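Local structure of beta-lactamase (Nostoc sp., 6NHS) at residues Q57-A62 / I214-G219; L38-N43 / V227-T232. The protein probably hydrolyses the amide bond of the beta-lactam ring of penicillin-like antibiotics, as a class D, serine-type beta-lactamase. All coordinates share one frame; numbering follows the deposited sequence.

Contact 1 of 2, residues Q57-A62 / I214-G219. With FMT (formic acid), chain G.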
ATOM      1  N   GLN A  57      -0.908  11.563 -10.929  1.00 35.59           N
ATOM      2  CA  GLN A  57       0.278  12.205 -10.380  1.00 36.94           C
ATOM      3  C   GLN A  57       1.039  11.222  -9.504  1.00 33.68           C
ATOM      4  O   GLN A  57       0.444  10.365  -8.848  1.00 28.64           O
ATOM      5  CB  GLN A  57      -0.102  13.448  -9.572  1.00 38.56           C
ATOM      6  CG  GLN A  57      -0.656  14.578 -10.428  1.00 46.84           C
ATOM      7  CD  GLN A  57      -1.195  15.730  -9.601  1.00 54.49           C
ATOM      8  OE1 GLN A  57      -1.089  15.736  -8.371  1.00 54.62           O
ATOM      9  NE2 GLN A  57      -1.784  16.712 -10.275  1.00 59.00           N
ATOM     10  N   SER A  58       2.367  11.354  -9.501  1.00 33.94           N
ATOM     11  CA  SER A  58       3.241  10.434  -8.779  1.00 33.21           C
ATOM     12  C   SER A  58       3.533  10.948  -7.377  1.00 31.58           C
ATOM     13  O   SER A  58       3.724  12.151  -7.174  1.00 32.10           O
ATOM     14  CB  SER A  58       4.563  10.240  -9.529  1.00 35.28           C
ATOM     15  OG  SER A  58       4.341   9.676 -10.802  1.00 41.98           O
ATOM     16  N   PHE A  59       3.592  10.022  -6.417  1.00 28.21           N
ATOM     17  CA  PHE A  59       3.908  10.331  -5.030  1.00 29.46           C
ATOM     18  C   PHE A  59       4.801   9.236  -4.462  1.00 28.05           C
ATOM     19  O   PHE A  59       4.774   8.095  -4.929  1.00 30.59           O
ATOM     20  CB  PHE A  59       2.643  10.454  -4.167  1.00 26.64           C
ATOM     21  CG  PHE A  59       1.634  11.432  -4.704  1.00 29.70           C
ATOM     22  CD1 PHE A  59       1.662  12.759  -4.313  1.00 29.67           C
ATOM     23  CD2 PHE A  59       0.656  11.022  -5.600  1.00 29.30           C
ATOM     24  CE1 PHE A  59       0.727  13.664  -4.806  1.00 30.85           C
ATOM     25  CE2 PHE A  59      -0.271  11.921  -6.099  1.00 29.34           C
ATOM     26  CZ  PHE A  59      -0.235  13.243  -5.701  1.00 29.88           C
ATOM     27  N   LEU A  60       5.598   9.598  -3.459  1.00 28.23           N
ATOM     28  CA  LEU A  60       6.310   8.605  -2.667  1.00 31.30           C
ATOM     29  C   LEU A  60       5.331   7.544  -2.166  1.00 30.45           C
ATOM     30  O   LEU A  60       4.276   7.896  -1.624  1.00 32.11           O
ATOM     31  CB  LEU A  60       7.001   9.263  -1.471  1.00 30.66           C
ATOM     32  CG  LEU A  60       8.144  10.223  -1.784  1.00 34.19           C
ATOM     33  CD1 LEU A  60       8.515  11.022  -0.538  1.00 33.36           C
ATOM     34  CD2 LEU A  60       9.339   9.425  -2.286  1.00 35.42           C
ATOM     35  N   PRO A  61       5.638   6.255  -2.328  1.00 30.04           N
ATOM     36  CA  PRO A  61       4.688   5.227  -1.875  1.00 29.05           C
ATOM     37  C   PRO A  61       4.622   5.085  -0.366  1.00 29.09           C
ATOM     38  O   PRO A  61       3.577   4.667   0.154  1.00 26.17           O
ATOM     39  CB  PRO A  61       5.209   3.944  -2.541  1.00 28.64           C
ATOM     40  CG  PRO A  61       6.624   4.219  -2.854  1.00 29.65           C
ATOM     41  CD  PRO A  61       6.738   5.686  -3.120  1.00 32.15           C
ATOM     42  N   ALA A  62       5.699   5.422   0.346  1.00 29.79           N
ATOM     43  CA  ALA A  62       5.790   5.231   1.787  1.00 29.73           C
ATOM     44  C   ALA A  62       5.403   3.802   2.142  1.00 27.27           C
ATOM     45  O   ALA A  62       5.773   2.865   1.429  1.00 28.67           O
ATOM     46  CB  ALA A  62       4.913   6.244   2.534  1.00 30.52           C
ATOM     47  N   ILE A 214       1.907  13.409   2.357  1.00 36.65           N
ATOM     48  CA  ILE A 214       1.017  12.663   1.474  1.00 35.79           C
ATOM     49  C   ILE A 214       0.469  11.466   2.238  1.00 34.48           C
ATOM     50  O   ILE A 214       1.234  10.708   2.847  1.00 33.77           O
ATOM     51  CB  ILE A 214       1.740  12.216   0.193  1.00 34.82           C
ATOM     52  CG1 ILE A 214       2.234  13.437  -0.589  1.00 35.39           C
ATOM     53  CG2 ILE A 214       0.833  11.331  -0.661  1.00 34.23           C
ATOM     54  CD1 ILE A 214       1.119  14.336  -1.089  1.00 34.47           C
ATOM     55  N   GLY A 215      -0.849  11.298   2.205  1.00 32.76           N
ATOM     56  CA  GLY A 215      -1.514  10.169   2.837  1.00 29.46           C
ATOM     57  C   GLY A 215      -2.012   9.184   1.778  1.00 30.96           C
ATOM     58  O   GLY A 215      -2.524   9.595   0.743  1.00 30.36           O
ATOM     59  N   TRP A 216      -1.860   7.899   2.069  1.00 29.10           N
ATOM     60  CA  TRP A 216      -2.328   6.841   1.186  1.00 30.76           C
ATOM     61  C   TRP A 216      -3.248   5.885   1.934  1.00 29.89           C
ATOM     62  O   TRP A 216      -3.060   5.622   3.126  1.00 29.93           O
ATOM     63  CB  TRP A 216      -1.192   5.980   0.648  1.00 28.16           C
ATOM     64  CG  TRP A 216      -0.268   6.498  -0.397  1.00 28.15           C
ATOM     65  CD1 TRP A 216       1.014   6.928  -0.209  1.00 26.72           C
ATOM     66  CD2 TRP A 216      -0.497   6.524  -1.808  1.00 27.98           C
ATOM     67  NE1 TRP A 216       1.587   7.252  -1.413  1.00 25.79           N
ATOM     68  CE2 TRP A 216       0.681   7.015  -2.413  1.00 27.36           C
ATOM     69  CE3 TRP A 216      -1.595   6.207  -2.621  1.00 26.75           C
ATOM     70  CZ2 TRP A 216       0.794   7.201  -3.795  1.00 28.09           C
ATOM     71  CZ3 TRP A 216      -1.478   6.384  -3.995  1.00 26.61           C
ATOM     72  CH2 TRP A 216      -0.290   6.882  -4.567  1.00 27.12           C
ATOM     73  N   PHE A 217      -4.205   5.314   1.201  1.00 28.82           N
ATOM     74  CA  PHE A 217      -4.817   4.040   1.578  1.00 28.57           C
ATOM     75  C   PHE A 217      -5.139   3.310   0.281  1.00 31.73           C
ATOM     76  O   PHE A 217      -5.946   3.801  -0.516  1.00 27.84           O
ATOM     77  CB  PHE A 217      -6.074   4.239   2.431  1.00 28.85           C
ATOM     78  CG  PHE A 217      -6.643   2.956   3.003  1.00 30.76           C
ATOM     79  CD1 PHE A 217      -5.813   2.007   3.591  1.00 32.19           C
ATOM     80  CD2 PHE A 217      -8.009   2.708   2.965  1.00 34.16           C
ATOM     81  CE1 PHE A 217      -6.334   0.830   4.121  1.00 34.33           C
ATOM     82  CE2 PHE A 217      -8.540   1.533   3.504  1.00 33.28           C
ATOM     83  CZ  PHE A 217      -7.700   0.596   4.081  1.00 33.64           C
ATOM     84  N   VAL A 218      -4.478   2.173   0.041  1.00 26.36           N
ATOM     85  CA  VAL A 218      -4.666   1.413  -1.190  1.00 25.51           C
ATOM     86  C   VAL A 218      -4.973  -0.031  -0.827  1.00 25.50           C
ATOM     87  O   VAL A 218      -4.599  -0.509   0.246  1.00 25.51           O
ATOM     88  CB  VAL A 218      -3.430   1.490  -2.128  1.00 25.58           C
ATOM     89  CG1 VAL A 218      -2.961   2.920  -2.265  1.00 26.87           C
ATOM     90  CG2 VAL A 218      -2.296   0.607  -1.606  1.00 28.24           C
ATOM     91  N   GLY A 219      -5.673  -0.722  -1.719  1.00 27.45           N
ATOM     92  CA  GLY A 219      -6.037  -2.105  -1.443  1.00 25.99           C
ATOM     93  C   GLY A 219      -7.194  -2.538  -2.323  1.00 28.51           C
ATOM     94  O   GLY A 219      -7.369  -2.031  -3.431  1.00 28.19           O
TER
HETATM   95  C   FMT G 306       3.499  11.590 -13.883  1.00 71.09           C
HETATM   96  O1  FMT G 306       4.603  11.934 -13.467  1.00 70.68           O
HETATM   97  O2  FMT G 306       2.935  10.551 -13.542  1.00 70.34           O
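The indole of W216 meets the loop 57-62 with its pyrrole edge, and its N-H points almost straight at L60 O, although it meets the C=O at a bent angle (143°). The bond from W216 NE1 to L60 O is 2.8 Å long, with 168° at the hydrogen; the oxygen sits in the plane of the indole, while the donor is tilted somewhat from the carbonyl plane. One residue on, P61 O, which is also hydrogen-bonded to T64 OG1, comes within 3.4 Å of W216 CD1. Next along the same edge, on the benzo ring, W216 CZ2 rests against F59 CB at 3.8 Å, so the tryptophan follows the loop backbone from F59 to P61.

The F59 ring lies against I214, and the two side chains cross at about a right angle. The touching is done by one ortho carbon, F59 CD1, 3.6 Å from I214 CD1, with CE1 just beyond. With CG1 anti to its carbonyl carbon (chi1 -61°), I214 reaches the ring with CD1 while its CG2 branch stays near F59 CB. N233 of the neighbouring strand 226-236 touches F59, I214 and W216.

The loop so held leads into helix 65-76, at whose start S63 and K66 fit the SxxK motif. Packing of this approach to the probable nucleophile's helix against the central antiparallel sheet is consistent with the serine beta-lactamase fold.

Contact 2 of 2, residues L38-N43 / V227-T232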
ATOM      1  N   LEU A  38      -9.481   6.576  -6.554  1.00 33.64           N
ATOM      2  CA  LEU A  38      -9.777   5.804  -7.747  1.00 33.75           C
ATOM      3  C   LEU A  38     -10.269   4.435  -7.312  1.00 37.25           C
ATOM      4  O   LEU A  38      -9.615   3.769  -6.503  1.00 34.86           O
ATOM      5  CB  LEU A  38      -8.537   5.675  -8.635  1.00 32.96           C
ATOM      6  CG  LEU A  38      -8.734   5.023  -9.998  1.00 38.39           C
ATOM      7  CD1 LEU A  38      -9.690   5.847 -10.849  1.00 39.45           C
ATOM      8  CD2 LEU A  38      -7.388   4.867 -10.691  1.00 36.37           C
ATOM      9  N   ILE A  39     -11.421   4.021  -7.827  1.00 34.29           N
ATOM     10  CA  ILE A  39     -11.978   2.705  -7.529  1.00 34.37           C
ATOM     11  C   ILE A  39     -12.207   1.981  -8.847  1.00 35.17           C
ATOM     12  O   ILE A  39     -12.746   2.565  -9.794  1.00 36.85           O
ATOM     13  CB  ILE A  39     -13.279   2.804  -6.710  1.00 38.70           C
ATOM     14  CG1 ILE A  39     -13.007   3.479  -5.363  1.00 35.22           C
ATOM     15  CG2 ILE A  39     -13.861   1.421  -6.461  1.00 35.51           C
ATOM     16  CD1 ILE A  39     -14.261   3.757  -4.562  1.00 36.73           C
ATOM     17  N   TYR A  40     -11.777   0.723  -8.917  1.00 33.79           N
ATOM     18  CA  TYR A  40     -11.902  -0.078 -10.130  1.00 35.46           C
ATOM     19  C   TYR A  40     -12.769  -1.297  -9.847  1.00 36.56           C
ATOM     20  O   TYR A  40     -12.412  -2.141  -9.013  1.00 33.45           O
ATOM     21  CB  TYR A  40     -10.531  -0.504 -10.659  1.00 35.92           C
ATOM     22  CG  TYR A  40     -10.615  -1.358 -11.902  1.00 39.21           C
ATOM     23  CD1 TYR A  40     -11.115  -0.836 -13.086  1.00 42.01           C
ATOM     24  CD2 TYR A  40     -10.194  -2.683 -11.894  1.00 38.48           C
ATOM     25  CE1 TYR A  40     -11.204  -1.606 -14.228  1.00 44.57           C
ATOM     26  CE2 TYR A  40     -10.276  -3.463 -13.033  1.00 38.64           C
ATOM     27  CZ  TYR A  40     -10.782  -2.915 -14.198  1.00 41.79           C
ATOM     28  OH  TYR A  40     -10.867  -3.672 -15.343  1.00 42.36           O
ATOM     29  N   ASP A  41     -13.894  -1.384 -10.553  1.00 35.67           N
ATOM     30  CA  ASP A  41     -14.830  -2.503 -10.471  1.00 37.53           C
ATOM     31  C   ASP A  41     -14.332  -3.597 -11.411  1.00 40.93           C
ATOM     32  O   ASP A  41     -14.364  -3.432 -12.636  1.00 39.01           O
ATOM     33  CB  ASP A  41     -16.230  -2.010 -10.844  1.00 38.49           C
ATOM     34  CG  ASP A  41     -17.293  -3.105 -10.854  1.00 39.71           C
ATOM     35  OD1 ASP A  41     -16.993  -4.300 -11.061  1.00 39.21           O
ATOM     36  OD2 ASP A  41     -18.474  -2.743 -10.681  1.00 41.42           O
ATOM     37  N   ARG A  42     -13.877  -4.718 -10.843  1.00 37.38           N
ATOM     38  CA  ARG A  42     -13.238  -5.745 -11.664  1.00 39.19           C
ATOM     39  C   ARG A  42     -14.225  -6.396 -12.624  1.00 41.67           C
ATOM     40  O   ARG A  42     -13.946  -6.517 -13.823  1.00 42.80           O
ATOM     41  CB  ARG A  42     -12.590  -6.812 -10.788  1.00 38.52           C
ATOM     42  CG  ARG A  42     -11.837  -7.842 -11.615  1.00 44.45           C
ATOM     43  CD  ARG A  42     -11.602  -9.123 -10.848  1.00 50.09           C
ATOM     44  NE  ARG A  42     -12.849  -9.829 -10.572  1.00 54.27           N
ATOM     45  CZ  ARG A  42     -12.930 -10.920  -9.819  1.00 56.82           C
ATOM     46  NH1 ARG A  42     -14.106 -11.502  -9.611  1.00 54.26           N
ATOM     47  NH2 ARG A  42     -11.832 -11.425  -9.268  1.00 56.49           N
ATOM     48  N   ASN A  43     -15.382  -6.832 -12.109  1.00 41.29           N
ATOM     49  CA  ASN A  43     -16.338  -7.566 -12.933  1.00 41.32           C
ATOM     50  C   ASN A  43     -16.849  -6.718 -14.090  1.00 42.81           C
ATOM     51  O   ASN A  43     -17.074  -7.229 -15.195  1.00 41.63           O
ATOM     52  CB  ASN A  43     -17.510  -8.050 -12.077  1.00 41.91           C
ATOM     53  CG  ASN A  43     -17.129  -9.196 -11.144  1.00 42.42           C
ATOM     54  OD1 ASN A  43     -15.974  -9.614 -11.089  1.00 42.88           O
ATOM     55  ND2 ASN A  43     -18.105  -9.698 -10.397  1.00 43.88           N
ATOM     56  N   VAL A 227     -14.694  -7.654  -6.974  1.00 36.48           N
ATOM     57  CA  VAL A 227     -13.520  -7.078  -6.329  1.00 33.17           C
ATOM     58  C   VAL A 227     -13.440  -5.615  -6.731  1.00 33.15           C
ATOM     59  O   VAL A 227     -13.477  -5.294  -7.924  1.00 33.63           O
ATOM     60  CB  VAL A 227     -12.221  -7.814  -6.714  1.00 34.69           C
ATOM     61  CG1 VAL A 227     -11.017  -7.158  -6.039  1.00 31.11           C
ATOM     62  CG2 VAL A 227     -12.311  -9.289  -6.350  1.00 33.01           C
ATOM     63  N   TYR A 228     -13.339  -4.735  -5.744  1.00 33.15           N
ATOM     64  CA  TYR A 228     -13.229  -3.301  -5.974  1.00 33.17           C
ATOM     65  C   TYR A 228     -11.851  -2.853  -5.500  1.00 30.86           C
ATOM     66  O   TYR A 228     -11.602  -2.755  -4.293  1.00 30.21           O
ATOM     67  CB  TYR A 228     -14.346  -2.550  -5.253  1.00 32.68           C
ATOM     68  CG  TYR A 228     -15.719  -3.072  -5.604  1.00 37.66           C
ATOM     69  CD1 TYR A 228     -16.306  -4.097  -4.869  1.00 37.42           C
ATOM     70  CD2 TYR A 228     -16.420  -2.558  -6.686  1.00 35.85           C
ATOM     71  CE1 TYR A 228     -17.562  -4.581  -5.196  1.00 39.33           C
ATOM     72  CE2 TYR A 228     -17.676  -3.036  -7.022  1.00 39.48           C
ATOM     73  CZ  TYR A 228     -18.242  -4.047  -6.271  1.00 40.51           C
ATOM     74  OH  TYR A 228     -19.485  -4.531  -6.601  1.00 42.04           O
ATOM     75  N   PHE A 229     -10.956  -2.611  -6.451  1.00 30.70           N
ATOM     76  CA  PHE A 229      -9.637  -2.075  -6.143  1.00 30.27           C
ATOM     77  C   PHE A 229      -9.746  -0.578  -5.898  1.00 32.57           C
ATOM     78  O   PHE A 229     -10.513   0.114  -6.572  1.00 35.16           O
ATOM     79  CB  PHE A 229      -8.666  -2.361  -7.293  1.00 28.77           C
ATOM     80  CG  PHE A 229      -8.513  -3.827  -7.598  1.00 33.67           C
ATOM     81  CD1 PHE A 229      -7.548  -4.589  -6.945  1.00 30.23           C
ATOM     82  CD2 PHE A 229      -9.342  -4.451  -8.522  1.00 32.68           C
ATOM     83  CE1 PHE A 229      -7.408  -5.951  -7.210  1.00 30.13           C
ATOM     84  CE2 PHE A 229      -9.209  -5.811  -8.798  1.00 34.82           C
ATOM     85  CZ  PHE A 229      -8.242  -6.565  -8.133  1.00 33.41           C
ATOM     86  N   PHE A 230      -8.987  -0.076  -4.924  1.00 31.89           N
ATOM     87  CA  PHE A 230      -9.054   1.339  -4.587  1.00 30.27           C
ATOM     88  C   PHE A 230      -7.667   1.888  -4.282  1.00 30.88           C
ATOM     89  O   PHE A 230      -6.772   1.171  -3.827  1.00 28.20           O
ATOM     90  CB  PHE A 230      -9.989   1.605  -3.397  1.00 28.32           C
ATOM     91  CG  PHE A 230      -9.569   0.917  -2.122  1.00 30.22           C
ATOM     92  CD1 PHE A 230      -8.650   1.506  -1.267  1.00 27.69           C
ATOM     93  CD2 PHE A 230     -10.108  -0.311  -1.771  1.00 30.05           C
ATOM     94  CE1 PHE A 230      -8.262   0.876  -0.092  1.00 26.00           C
ATOM     95  CE2 PHE A 230      -9.723  -0.948  -0.588  1.00 29.85           C
ATOM     96  CZ  PHE A 230      -8.801  -0.351   0.245  1.00 28.06           C
ATOM     97  N   ALA A 231      -7.511   3.186  -4.535  1.00 31.44           N
ATOM     98  CA  ALA A 231      -6.315   3.936  -4.170  1.00 28.27           C
ATOM     99  C   ALA A 231      -6.757   5.329  -3.760  1.00 31.74           C
ATOM    100  O   ALA A 231      -7.335   6.066  -4.571  1.00 29.31           O
ATOM    101  CB  ALA A 231      -5.307   4.006  -5.325  1.00 26.58           C
ATOM    102  N   THR A 232      -6.501   5.676  -2.502  1.00 30.19           N
ATOM    103  CA  THR A 232      -6.808   6.984  -1.949  1.00 30.02           C
ATOM    104  C   THR A 232      -5.507   7.734  -1.694  1.00 30.55           C
ATOM    105  O   THR A 232      -4.538   7.163  -1.181  1.00 30.96           O
ATOM    106  CB  THR A 232      -7.615   6.852  -0.647  1.00 29.51           C
ATOM    107  OG1 THR A 232      -8.907   6.301  -0.938  1.00 33.64           O
ATOM    108  CG2 THR A 232      -7.795   8.205   0.016  1.00 29.41           C
TER
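N43 OD1 is gripped side-on by NE (3.2 Å) and NH1 (3.0 Å) of the R42 guanidinium, which lies over V227 and holds the oxygen in its plane. A bend at chi3 (67°) folds the arginine back to its neighbour and sets one guanidinium face against V227, whose CG2 is 3.6 Å from R42 NH2. The R42 backbone N also bonds V227 O, closing the end of the strand pairing.

From there the strands run antiparallel; the N-to-C directions of 38-41 and 227-232 make an angle of 165°. Y40 and F229 form a hydrogen-bonded pair, Y40 N to F229 O being short at 2.7 Å, and L38 with A231 forms the next hydrogen-bonded pair. Y40 and F229 lie side by side and point the same way; F229 CD2 comes to the edge of the tyrosine ring, 3.9 Å from Y40 CD2, while V227 CG1 lies over one face of the F229 ring, near its rim.

On the other face of the sheet, D41 lies alongside Y228, its carboxylate turned 63° from the phenol plane and OD2 3.8 Å from Y228 CE2. D41 OD2 is hydrogen-bonded to N44 ND2 and OD1 to N226 ND2. I39 sets CG2 beside Y228 CB and CG1 beside F230 CB, and also touches L253 of helix 239-255. Such adjacent N- and C-terminal strands belong to the central antiparallel sheet of the penicillin-binding-protein and serine beta-lactamase fold.

How the contacts relate
The centres of contact 1 and contact 2 lie about 15 Å apart, and one antiparallel sheet carries both. Strands 213-223 and 226-236 follow each other in the chain and pair directly: F217 O is 2.8 Å from T232 N, and G219 O is 2.9 Å from F230 N, both probable hydrogen bonds. Along the chain the order is 38-43, 57-62, 214-219, 227-232, so contact 2 brackets contact 1. Contact 2 joins strand 35-41 to the C-terminal strand, whereas contact 1 brings the loop before helix 65-76 onto strand 213-223, the neighbour of 226-236 in the sheet. The sheet thus brings an early strand and the last strand together beside the loop that leads to the probable active-site serine.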